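Local atomic coordinates of pyroglutatmate porin OpdO (Pseudomonas aeruginosa, PDB entry 3SZV), a protein that probably forms a beta-barrel porin channel in the outer membrane for the passage of small solutes such as carboxylates. Residues 130-135 / 293-298; 209-214 / 219-224; 341-346 / 380-385. One frame throughout, in Å; residues are numbered along the deposited sequence. Where two conformers were deposited one is given.

In the fold
All three contacts belong to one outer-membrane beta-barrel. Interaction 1 joins two loops inside it, its centre about 6 Å from the centre of the chain. Interaction 2 is a pair of neighbouring strands in the wall, with detergent on its outer surface. These two have centres about 11 Å apart and touch: Pro132 CB lies 3.5 Å from Phe222 CD2, so the loop pair of interaction 1 rests against the inner surface of the hairpin of interaction 2. Interaction 3 stands apart at the rim of the barrel, its nearest atoms about 11 Å from interaction 1 and about 17 Å from interaction 2, and it joins the ends of two strands across strand 346-361, which lies between them.

Interaction 1 (130-135 / 293-298); sequences KSPLVS and DPYLVN
Two long loops folded into the lumen of the porin barrel, as in other OprD channels, meet where Ser135 and Pro132 face Asp293 and Tyr295. One direct backbone bond joins them: Asp293 N donates to Ser135 O at 3.0 Å, almost perfectly straight (178°) and in the carbonyl plane. Bound waters bridge other polar atoms across the seam. One molecule accepts from Tyr295 N and donates to Pro132 O; another accepts from Ser135 N and donates to Asp293 O, so backbone groups lacking a direct partner across the gap are still paired. Lys130 NZ and Asp293 OD2, 4.0 Å apart, are too distant for a salt bridge and share a water instead, while NZ also bonds to Ala136 O and Asp293 OD1 takes a bond from Asn137. Beside this polar strip lies an apolar one. Tyr295, the centre of an inverse gamma turn, has CG anti to its own N (chi1 -159°), which lays the ring alongside Pro132; proline suits this place because its compact apolar ring packs flush beside the tyrosine. Arg242 makes a cation-pi contact with the tyrosine. Pro132 CA sits over the ring face, 4.0 Å from the centroid of Tyr295.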
loop_
_atom_site.group_PDB
_atom_site.type_symbol
_atom_site.label_atom_id
_atom_site.label_comp_id
_atom_site.label_asym_id
_atom_site.label_seq_id
_atom_site.Cartn_x
_atom_site.Cartn_y
_atom_site.Cartn_z
ATOM N N LYS A 130 -0.952 -3.155 5.068
ATOM C CA LYS A 130 0.225 -3.280 4.223
ATOM C C LYS A 130 1.084 -4.429 4.730
ATOM O O LYS A 130 1.316 -4.569 5.934
ATOM C CB LYS A 130 1.072 -2.000 4.282
ATOM C CG LYS A 130 0.326 -0.691 4.067
ATOM C CD LYS A 130 -0.157 -0.530 2.643
ATOM C CE LYS A 130 -0.753 0.876 2.478
ATOM N NZ LYS A 130 -1.101 1.197 1.058
ATOM N N SER A 131 1.565 -5.249 3.811
ATOM C CA SER A 131 2.496 -6.328 4.140
ATOM C C SER A 131 3.240 -6.703 2.871
ATOM O O SER A 131 2.774 -6.394 1.773
ATOM C CB SER A 131 1.772 -7.557 4.711
ATOM O OG SER A 131 1.056 -8.275 3.716
ATOM N N PRO A 132 4.378 -7.386 2.995
ATOM C CA PRO A 132 5.139 -7.676 1.776
ATOM C C PRO A 132 4.318 -8.415 0.721
ATOM O O PRO A 132 4.440 -8.074 -0.468
ATOM C CB PRO A 132 6.305 -8.528 2.297
ATOM C CG PRO A 132 6.541 -7.954 3.683
ATOM C CD PRO A 132 5.144 -7.720 4.219
ATOM N N LEU A 133 3.509 -9.393 1.107
ATOM C CA LEU A 133 2.818 -10.230 0.114
ATOM C C LEU A 133 1.442 -9.718 -0.284
ATOM O O LEU A 133 0.856 -10.223 -1.243
ATOM C CB LEU A 133 2.723 -11.681 0.596
ATOM C CG LEU A 133 4.093 -12.340 0.777
ATOM C CD1 LEU A 133 3.864 -13.779 1.238
ATOM C CD2 LEU A 133 4.920 -12.335 -0.513
ATOM N N VAL A 134 0.917 -8.748 0.461
ATOM C CA VAL A 134 -0.362 -8.140 0.098
ATOM C C VAL A 134 -0.514 -6.795 0.767
ATOM O O VAL A 134 -0.375 -6.675 1.990
ATOM C CB VAL A 134 -1.546 -9.064 0.418
ATOM C CG1 VAL A 134 -1.581 -9.461 1.898
ATOM C CG2 VAL A 134 -2.853 -8.369 0.048
ATOM N N SER A 135 -0.762 -5.773 -0.050
ATOM C CA SER A 135 -0.938 -4.407 0.448
ATOM C C SER A 135 -2.123 -3.745 -0.221
ATOM O O SER A 135 -2.176 -3.655 -1.450
ATOM C CB SER A 135 0.296 -3.557 0.150
ATOM O OG SER A 135 1.431 -3.960 0.927
ATOM N N ASP A 293 -1.127 -3.212 -4.233
ATOM C CA ASP A 293 0.211 -2.647 -4.415
ATOM C C ASP A 293 1.292 -3.715 -4.263
ATOM O O ASP A 293 1.325 -4.431 -3.255
ATOM C CB ASP A 293 0.486 -1.548 -3.376
ATOM C CG ASP A 293 -0.279 -0.270 -3.633
ATOM O OD1 ASP A 293 -0.976 -0.160 -4.661
ATOM O OD2 ASP A 293 -0.142 0.647 -2.800
ATOM N N PRO A 294 2.197 -3.814 -5.237
ATOM C CA PRO A 294 3.292 -4.782 -5.115
ATOM C C PRO A 294 4.393 -4.227 -4.229
ATOM O O PRO A 294 4.648 -3.014 -4.249
ATOM C CB PRO A 294 3.780 -4.926 -6.569
ATOM C CG PRO A 294 3.556 -3.540 -7.165
ATOM C CD PRO A 294 2.253 -3.051 -6.503
ATOM N N TYR A 295 5.079 -5.103 -3.490
ATOM C CA TYR A 295 6.115 -4.649 -2.565
ATOM C C TYR A 295 7.473 -4.588 -3.264
ATOM O O TYR A 295 8.447 -5.230 -2.845
ATOM C CB TYR A 295 6.155 -5.565 -1.341
ATOM C CG TYR A 295 6.796 -4.957 -0.116
ATOM C CD1 TYR A 295 6.301 -3.788 0.439
ATOM C CD2 TYR A 295 7.867 -5.574 0.516
ATOM C CE1 TYR A 295 6.879 -3.242 1.585
ATOM C CE2 TYR A 295 8.444 -5.045 1.652
ATOM C CZ TYR A 295 7.955 -3.873 2.174
ATOM O OH TYR A 295 8.536 -3.339 3.309
ATOM N N LEU A 296 7.520 -3.771 -4.312
ATOM C CA LEU A 296 8.713 -3.625 -5.150
ATOM C C LEU A 296 9.348 -2.278 -4.895
ATOM O O LEU A 296 8.650 -1.266 -4.827
ATOM C CB LEU A 296 8.346 -3.742 -6.628
ATOM C CG LEU A 296 7.874 -5.134 -7.063
ATOM C CD1 LEU A 296 7.292 -5.061 -8.473
ATOM C CD2 LEU A 296 9.022 -6.168 -6.995
ATOM N N VAL A 297 10.665 -2.254 -4.740
ATOM C CA VAL A 297 11.331 -0.992 -4.425
ATOM C C VAL A 297 11.153 0.059 -5.518
ATOM O O VAL A 297 11.162 1.256 -5.222
ATOM C CB VAL A 297 12.848 -1.159 -4.084
ATOM C CG1 VAL A 297 13.060 -2.104 -2.875
ATOM C CG2 VAL A 297 13.666 -1.600 -5.320
ATOM N N ASN A 298 11.016 -0.373 -6.779
ATOM C CA ASN A 298 10.862 0.577 -7.872
ATOM C C ASN A 298 9.425 0.728 -8.382
ATOM O O ASN A 298 9.195 1.224 -9.482
ATOM C CB ASN A 298 11.830 0.232 -9.020
ATOM C CG ASN A 298 13.293 0.522 -8.663
ATOM O OD1 ASN A 298 13.597 1.180 -7.658
ATOM N ND2 ASN A 298 14.209 0.043 -9.506
HETATM O O HOH W 1 1.149 0.391 -0.486
HETATM O O HOH W 2 4.465 -7.939 -3.208
HETATM O O HOH W 3 -0.396 -6.542 -2.868
HETATM O O HOH W 4 2.564 -5.570 -0.959
#

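Interaction 2 (209-214 / 219-224); sequences LHQGRL and RQTFAG. With C8E ((hydroxyethyloxy)tri(ethyloxy)octane), chain I; C8E ((hydroxyethyloxy)tri(ethyloxy)octane), chain B; C8E ((hydroxyethyloxy)tri(ethyloxy)octane), chain H.
Leu209 lies on strand 205-214, which pairs with strand 218-230 as an antiparallel beta-hairpin of the barrel wall, and faces Ala223 in a non-hydrogen-bonded pair. Its CD1 reaches over the neighbouring strand to Ala223 CB (4.2 Å) and Thr221 CG2 (4.0 Å), and its CB and CD2 meet the detergent of chain B; an aliphatic residue suits a surface made to face lipid. His210 turns to the other face, with Phe222, and forms the hydrogen-bonded pair: its N donates to Phe222 O at 2.9 Å, and its O accepts from Phe222 N at 2.8 Å. The imidazole NE2 bonds to Asp198, so this polar ring has a partner on the inner face. Gln211 points outward again beside Thr221, its extended chain passing between two detergent molecules; CB lies 3.7 Å from C3 of the chain B detergent. Gly212 has no side chain to cover the inner face, and there Leu133 of an inward-folded loop packs its CD1 directly on the backbone N. That same N donates to Gln220 O at 2.9 Å. Last comes Arg213, outward beside Arg219; the guanidinium groups diverge, NH1 of Arg213 standing 6.3 Å from NH2 of Arg219, and Arg219 NE is salt-bridged to Asp249.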
loop_
_atom_site.group_PDB
_atom_site.type_symbol
_atom_site.label_atom_id
_atom_site.label_comp_id
_atom_site.label_asym_id
_atom_site.label_seq_id
_atom_site.Cartn_x
_atom_site.Cartn_y
_atom_site.Cartn_z
ATOM N N LEU A 209 10.351 -12.633 6.962
ATOM C CA LEU A 209 10.058 -13.791 6.125
ATOM C C LEU A 209 8.544 -13.969 6.084
ATOM O O LEU A 209 7.905 -14.153 7.134
ATOM C CB LEU A 209 10.751 -15.038 6.691
ATOM C CG LEU A 209 10.583 -16.318 5.877
ATOM C CD1 LEU A 209 11.316 -16.195 4.542
ATOM C CD2 LEU A 209 11.098 -17.498 6.667
ATOM N N HIS A 210 7.970 -13.900 4.882
ATOM C CA HIS A 210 6.521 -14.021 4.682
ATOM C C HIS A 210 6.251 -15.062 3.614
ATOM O O HIS A 210 6.942 -15.104 2.591
ATOM C CB HIS A 210 5.920 -12.683 4.246
ATOM C CG HIS A 210 5.925 -11.650 5.333
ATOM N ND1 HIS A 210 4.768 -11.130 5.876
ATOM C CD2 HIS A 210 6.950 -11.077 6.008
ATOM C CE1 HIS A 210 5.081 -10.264 6.825
ATOM N NE2 HIS A 210 6.394 -10.204 6.917
ATOM N N GLN A 211 5.244 -15.891 3.831
ATOM C CA GLN A 211 4.913 -16.945 2.886
ATOM C C GLN A 211 3.418 -16.917 2.625
ATOM O O GLN A 211 2.620 -16.824 3.561
ATOM C CB GLN A 211 5.324 -18.281 3.487
ATOM C CG GLN A 211 5.058 -19.493 2.626
ATOM C CD GLN A 211 5.680 -20.745 3.217
ATOM O OE1 GLN A 211 6.826 -20.726 3.676
ATOM N NE2 GLN A 211 4.924 -21.833 3.231
ATOM N N GLY A 212 3.028 -17.003 1.362
ATOM C CA GLY A 212 1.635 -16.805 1.009
ATOM C C GLY A 212 1.215 -17.569 -0.228
ATOM O O GLY A 212 2.041 -18.121 -0.953
ATOM N N ARG A 213 -0.090 -17.592 -0.457
ATOM C CA ARG A 213 -0.667 -18.322 -1.569
ATOM C C ARG A 213 -1.927 -17.617 -2.021
ATOM O O ARG A 213 -2.828 -17.353 -1.213
ATOM C CB ARG A 213 -1.012 -19.749 -1.130
ATOM C CG ARG A 213 -1.764 -20.564 -2.174
ATOM C CD ARG A 213 -2.217 -21.914 -1.632
ATOM N NE ARG A 213 -3.303 -21.770 -0.664
ATOM C CZ ARG A 213 -3.927 -22.783 -0.077
ATOM N NH1 ARG A 213 -3.583 -24.037 -0.361
ATOM N NH2 ARG A 213 -4.900 -22.543 0.796
ATOM N N LEU A 214 -1.987 -17.299 -3.309
ATOM C CA LEU A 214 -3.242 -16.914 -3.935
ATOM C C LEU A 214 -3.769 -18.207 -4.558
ATOM O O LEU A 214 -3.289 -18.649 -5.619
ATOM C CB LEU A 214 -3.014 -15.823 -4.971
ATOM C CG LEU A 214 -4.262 -15.206 -5.607
ATOM C CD1 LEU A 214 -5.174 -14.595 -4.535
ATOM C CD2 LEU A 214 -3.875 -14.149 -6.612
ATOM N N ARG A 219 1.971 -19.327 -5.528
ATOM C CA ARG A 219 2.556 -19.326 -4.192
ATOM C C ARG A 219 3.716 -18.346 -4.242
ATOM O O ARG A 219 4.437 -18.282 -5.240
ATOM C CB ARG A 219 3.088 -20.710 -3.819
ATOM C CG ARG A 219 2.054 -21.824 -3.852
ATOM C CD ARG A 219 2.731 -23.202 -3.713
ATOM N NE ARG A 219 1.759 -24.274 -3.862
ATOM C CZ ARG A 219 2.043 -25.563 -3.708
ATOM N NH1 ARG A 219 3.275 -25.937 -3.391
ATOM N NH2 ARG A 219 1.095 -26.478 -3.862
ATOM N N GLN A 220 3.933 -17.601 -3.169
ATOM C CA GLN A 220 5.027 -16.640 -3.140
ATOM C C GLN A 220 5.625 -16.545 -1.745
ATOM O O GLN A 220 4.900 -16.543 -0.752
ATOM C CB GLN A 220 4.522 -15.272 -3.586
ATOM C CG GLN A 220 5.603 -14.220 -3.814
ATOM C CD GLN A 220 5.012 -12.951 -4.376
ATOM O OE1 GLN A 220 4.006 -12.466 -3.881
ATOM N NE2 GLN A 220 5.613 -12.418 -5.441
ATOM N N THR A 221 6.947 -16.480 -1.677
ATOM C CA THR A 221 7.656 -16.281 -0.420
ATOM C C THR A 221 8.550 -15.071 -0.559
ATOM O O THR A 221 9.173 -14.877 -1.608
ATOM C CB THR A 221 8.483 -17.511 -0.060
ATOM O OG1 THR A 221 7.592 -18.625 0.089
ATOM C CG2 THR A 221 9.262 -17.298 1.255
ATOM N N PHE A 222 8.600 -14.255 0.492
ATOM C CA PHE A 222 9.383 -13.019 0.542
ATOM C C PHE A 222 10.341 -13.072 1.721
ATOM O O PHE A 222 9.953 -13.428 2.839
ATOM C CB PHE A 222 8.443 -11.812 0.710
ATOM C CG PHE A 222 9.142 -10.520 1.106
ATOM C CD1 PHE A 222 9.543 -9.616 0.140
ATOM C CD2 PHE A 222 9.409 -10.229 2.441
ATOM C CE1 PHE A 222 10.193 -8.432 0.497
ATOM C CE2 PHE A 222 10.048 -9.049 2.808
ATOM C CZ PHE A 222 10.439 -8.150 1.832
ATOM N N ALA A 223 11.598 -12.727 1.471
ATOM C CA ALA A 223 12.555 -12.507 2.549
ATOM C C ALA A 223 13.069 -11.087 2.434
ATOM O O ALA A 223 13.306 -10.593 1.334
ATOM C CB ALA A 223 13.706 -13.509 2.465
ATOM N N GLY A 224 13.247 -10.425 3.569
ATOM C CA GLY A 224 13.730 -9.059 3.564
ATOM C C GLY A 224 14.672 -8.789 4.717
ATOM O O GLY A 224 14.599 -9.435 5.761
HETATM C C4 C8E I . 6.270 -19.935 -2.108
HETATM C C5 C8E I . 5.465 -20.743 -1.095
HETATM C C6 C8E I . 4.302 -19.905 -0.575
HETATM C C7 C8E I . 3.053 -20.737 -0.345
HETATM C C8 C8E I . 3.128 -21.600 0.907
HETATM O O9 C8E I . 1.845 -21.671 1.500
HETATM C C10 C8E I . 1.391 -20.428 1.995
HETATM C C11 C8E I . 1.062 -20.671 3.461
HETATM O O12 C8E I . 0.676 -19.515 4.163
HETATM C C13 C8E I . -0.049 -19.892 5.314
HETATM C C14 C8E I . -1.110 -18.861 5.677
HETATM O O15 C8E I . -1.583 -19.144 6.975
HETATM C C16 C8E I . -2.928 -18.779 7.180
HETATM C C17 C8E I . -2.973 -17.530 8.063
HETATM O O18 C8E I . -4.294 -17.214 8.446
HETATM C C19 C8E I . -4.424 -16.972 9.832
HETATM C C20 C8E I . -5.094 -15.620 10.059
HETATM O O21 C8E I . -6.375 -15.811 10.620
HETATM C C3 C8E B . 3.296 -20.035 6.001
HETATM C C4 C8E B . 4.124 -20.026 7.281
HETATM C C5 C8E B . 5.315 -19.082 7.165
HETATM C C6 C8E B . 5.950 -18.842 8.528
HETATM C C7 C8E B . 6.363 -17.387 8.681
HETATM C C8 C8E B . 7.867 -17.241 8.863
HETATM O O9 C8E B . 8.124 -16.738 10.154
HETATM C C10 C8E B . 9.504 -16.595 10.402
HETATM C C11 C8E B . 9.760 -15.107 10.626
HETATM O O12 C8E B . 10.925 -14.888 11.390
HETATM C C13 C8E B . 11.517 -13.646 11.078
HETATM C C14 C8E B . 12.995 -13.826 10.761
HETATM O O15 C8E B . 13.114 -13.998 9.372
HETATM C C16 C8E B . 14.169 -14.849 8.993
HETATM C C17 C8E B . 14.556 -14.455 7.573
HETATM O O18 C8E B . 15.672 -13.596 7.569
HETATM C C19 C8E B . 16.218 -13.504 6.273
HETATM C C20 C8E B . 16.885 -12.152 6.058
HETATM O O21 C8E B . 17.832 -12.291 5.021
HETATM O O12 C8E H . 20.518 -11.667 -6.080
HETATM C C13 C8E H . 19.852 -12.292 -5.009
HETATM C C14 C8E H . 20.170 -11.595 -3.686
HETATM O O15 C8E H . 19.120 -11.861 -2.778
HETATM C C16 C8E H . 18.942 -10.873 -1.786
HETATM C C17 C8E H . 19.012 -11.519 -0.407
HETATM O O18 C8E H . 18.645 -10.590 0.592
HETATM C C19 C8E H . 17.249 -10.460 0.734
HETATM C C20 C8E H . 16.826 -10.943 2.122
HETATM O O21 C8E H . 17.874 -11.679 2.710
#

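Interaction 3 (341-346 / 380-385); sequences VARGAA and RSNFAN
The ring of Phe383 carries Val341 on one face, and on the opposite face Ser381 OG, in one of its two conformers, where it accepts from Phe383 N in an ST turn; Asn382 OD1 lies at the ring edge, in its plane. The side chains of Val341 and Phe383 cross at about a right angle, and Val341 presents CG1 over the ring as a CH-pi contact, 3.9 Å from the centroid of Phe383, while CG2 reaches CE1 of Phe383 at 3.8 Å. A branched aliphatic residue thus sets both methyls against the CE1-CZ side of the ring. The second flat pair is the guanidinium of Arg343 and the amide of Asn382, stacked with their planes 8° apart and ND2 of Asn382 3.4 Å above the guanidinium plane, offset toward its rim. The amide is pinned by strand 346-361, since OD1 accepts from Lys350 N and ND2 donates to Asp348 O. That strand runs between the two segments in the porin barrel, so these side chains reach across it from the ends of its neighbours. Arg343 opens a type II' turn, where Gly344 takes the positive phi that favours glycine. Arg343 CD lies 3.8 Å from Phe383 CB, and the bend beyond it (chi3 -60°) swings the guanidinium over the Asn382 amide; NE forms a salt bridge with Asp348, which probably holds the two groups flat together. The remaining link is weak: Arg343 NH1 donates to Asn382 O at 2.8 Å, but with an angle of only 128° at the hydrogen.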
loop_
_atom_site.group_PDB
_atom_site.type_symbol
_atom_site.label_atom_id
_atom_site.label_comp_id
_atom_site.label_asym_id
_atom_site.label_seq_id
_atom_site.Cartn_x
_atom_site.Cartn_y
_atom_site.Cartn_z
ATOM N N VAL A 341 13.878 -5.806 -20.687
ATOM C CA VAL A 341 12.520 -6.340 -20.666
ATOM C C VAL A 341 12.291 -7.290 -21.841
ATOM O O VAL A 341 12.652 -6.987 -22.980
ATOM C CB VAL A 341 11.467 -5.220 -20.654
ATOM C CG1 VAL A 341 10.053 -5.803 -20.742
ATOM C CG2 VAL A 341 11.628 -4.368 -19.400
ATOM N N ALA A 342 11.690 -8.441 -21.566
ATOM C CA ALA A 342 11.377 -9.391 -22.626
ATOM C C ALA A 342 10.368 -8.810 -23.624
ATOM O O ALA A 342 9.309 -8.280 -23.246
ATOM C CB ALA A 342 10.877 -10.703 -22.046
ATOM N N ARG A 343 10.734 -8.864 -24.897
ATOM C CA ARG A 343 9.812 -8.566 -25.976
ATOM C C ARG A 343 9.899 -9.785 -26.868
ATOM O O ARG A 343 10.843 -9.936 -27.642
ATOM C CB ARG A 343 10.223 -7.292 -26.736
ATOM C CG ARG A 343 10.269 -6.034 -25.856
ATOM C CD ARG A 343 10.148 -4.738 -26.664
ATOM N NE ARG A 343 11.223 -4.584 -27.640
ATOM C CZ ARG A 343 11.269 -3.625 -28.562
ATOM N NH1 ARG A 343 10.294 -2.731 -28.648
ATOM N NH2 ARG A 343 12.289 -3.572 -29.408
ATOM N N GLY A 344 8.934 -10.686 -26.738
ATOM C CA GLY A 344 9.033 -11.961 -27.420
ATOM C C GLY A 344 10.314 -12.640 -26.971
ATOM O O GLY A 344 10.618 -12.675 -25.768
ATOM N N ALA A 345 11.082 -13.132 -27.934
ATOM C CA ALA A 345 12.322 -13.850 -27.661
ATOM C C ALA A 345 13.519 -12.916 -27.471
ATOM O O ALA A 345 14.635 -13.375 -27.224
ATOM C CB ALA A 345 12.600 -14.856 -28.773
ATOM N N ALA A 346 13.290 -11.611 -27.597
ATOM C CA ALA A 346 14.346 -10.628 -27.366
ATOM C C ALA A 346 14.247 -10.043 -25.958
ATOM O O ALA A 346 13.256 -10.246 -25.257
ATOM C CB ALA A 346 14.274 -9.511 -28.390
ATOM N N ARG A 380 7.734 6.701 -20.697
ATOM C CA ARG A 380 8.088 6.415 -22.092
ATOM C C ARG A 380 8.594 4.988 -22.177
ATOM O O ARG A 380 9.414 4.562 -21.371
ATOM C CB ARG A 380 9.163 7.370 -22.616
ATOM C CG ARG A 380 8.756 8.838 -22.599
ATOM C CD ARG A 380 7.552 9.102 -23.481
ATOM N NE ARG A 380 7.186 10.519 -23.481
ATOM C CZ ARG A 380 6.116 11.037 -22.881
ATOM N NH1 ARG A 380 5.264 10.266 -22.207
ATOM N NH2 ARG A 380 5.894 12.339 -22.952
ATOM N N SER A 381 8.119 4.246 -23.165
ATOM C CA SER A 381 8.426 2.827 -23.265
ATOM C C SER A 381 8.439 2.375 -24.717
ATOM O O SER A 381 7.749 2.953 -25.547
ATOM C CB SER A 381 7.365 2.038 -22.495
ATOM O OG SER A 381 7.555 0.636 -22.595
ATOM N N ASN A 382 9.197 1.327 -25.011
ATOM C CA ASN A 382 9.143 0.745 -26.349
ATOM C C ASN A 382 8.315 -0.537 -26.375
ATOM O O ASN A 382 8.306 -1.252 -27.377
ATOM C CB ASN A 382 10.542 0.532 -26.961
ATOM C CG ASN A 382 11.329 -0.583 -26.283
ATOM O OD1 ASN A 382 10.852 -1.228 -25.352
ATOM N ND2 ASN A 382 12.548 -0.815 -26.765
ATOM N N PHE A 383 7.616 -0.824 -25.281
ATOM C CA PHE A 383 6.737 -1.993 -25.237
ATOM C C PHE A 383 5.353 -1.711 -24.663
ATOM O O PHE A 383 4.567 -2.631 -24.440
ATOM C CB PHE A 383 7.397 -3.171 -24.508
ATOM C CG PHE A 383 7.753 -2.888 -23.075
ATOM C CD1 PHE A 383 8.989 -2.355 -22.755
ATOM C CD2 PHE A 383 6.861 -3.171 -22.052
ATOM C CE1 PHE A 383 9.327 -2.101 -21.431
ATOM C CE2 PHE A 383 7.191 -2.927 -20.722
ATOM C CZ PHE A 383 8.425 -2.380 -20.410
ATOM N N ALA A 384 5.055 -0.438 -24.434
ATOM C CA ALA A 384 3.758 -0.056 -23.903
ATOM C C ALA A 384 3.434 1.375 -24.298
ATOM O O ALA A 384 4.209 2.027 -24.998
ATOM C CB ALA A 384 3.733 -0.217 -22.386
ATOM N N ASN A 385 2.285 1.857 -23.837
ATOM C CA ASN A 385 1.815 3.194 -24.168
ATOM C C ASN A 385 2.599 4.295 -23.461
ATOM O O ASN A 385 2.749 4.270 -22.243
ATOM C CB ASN A 385 0.327 3.325 -23.827
#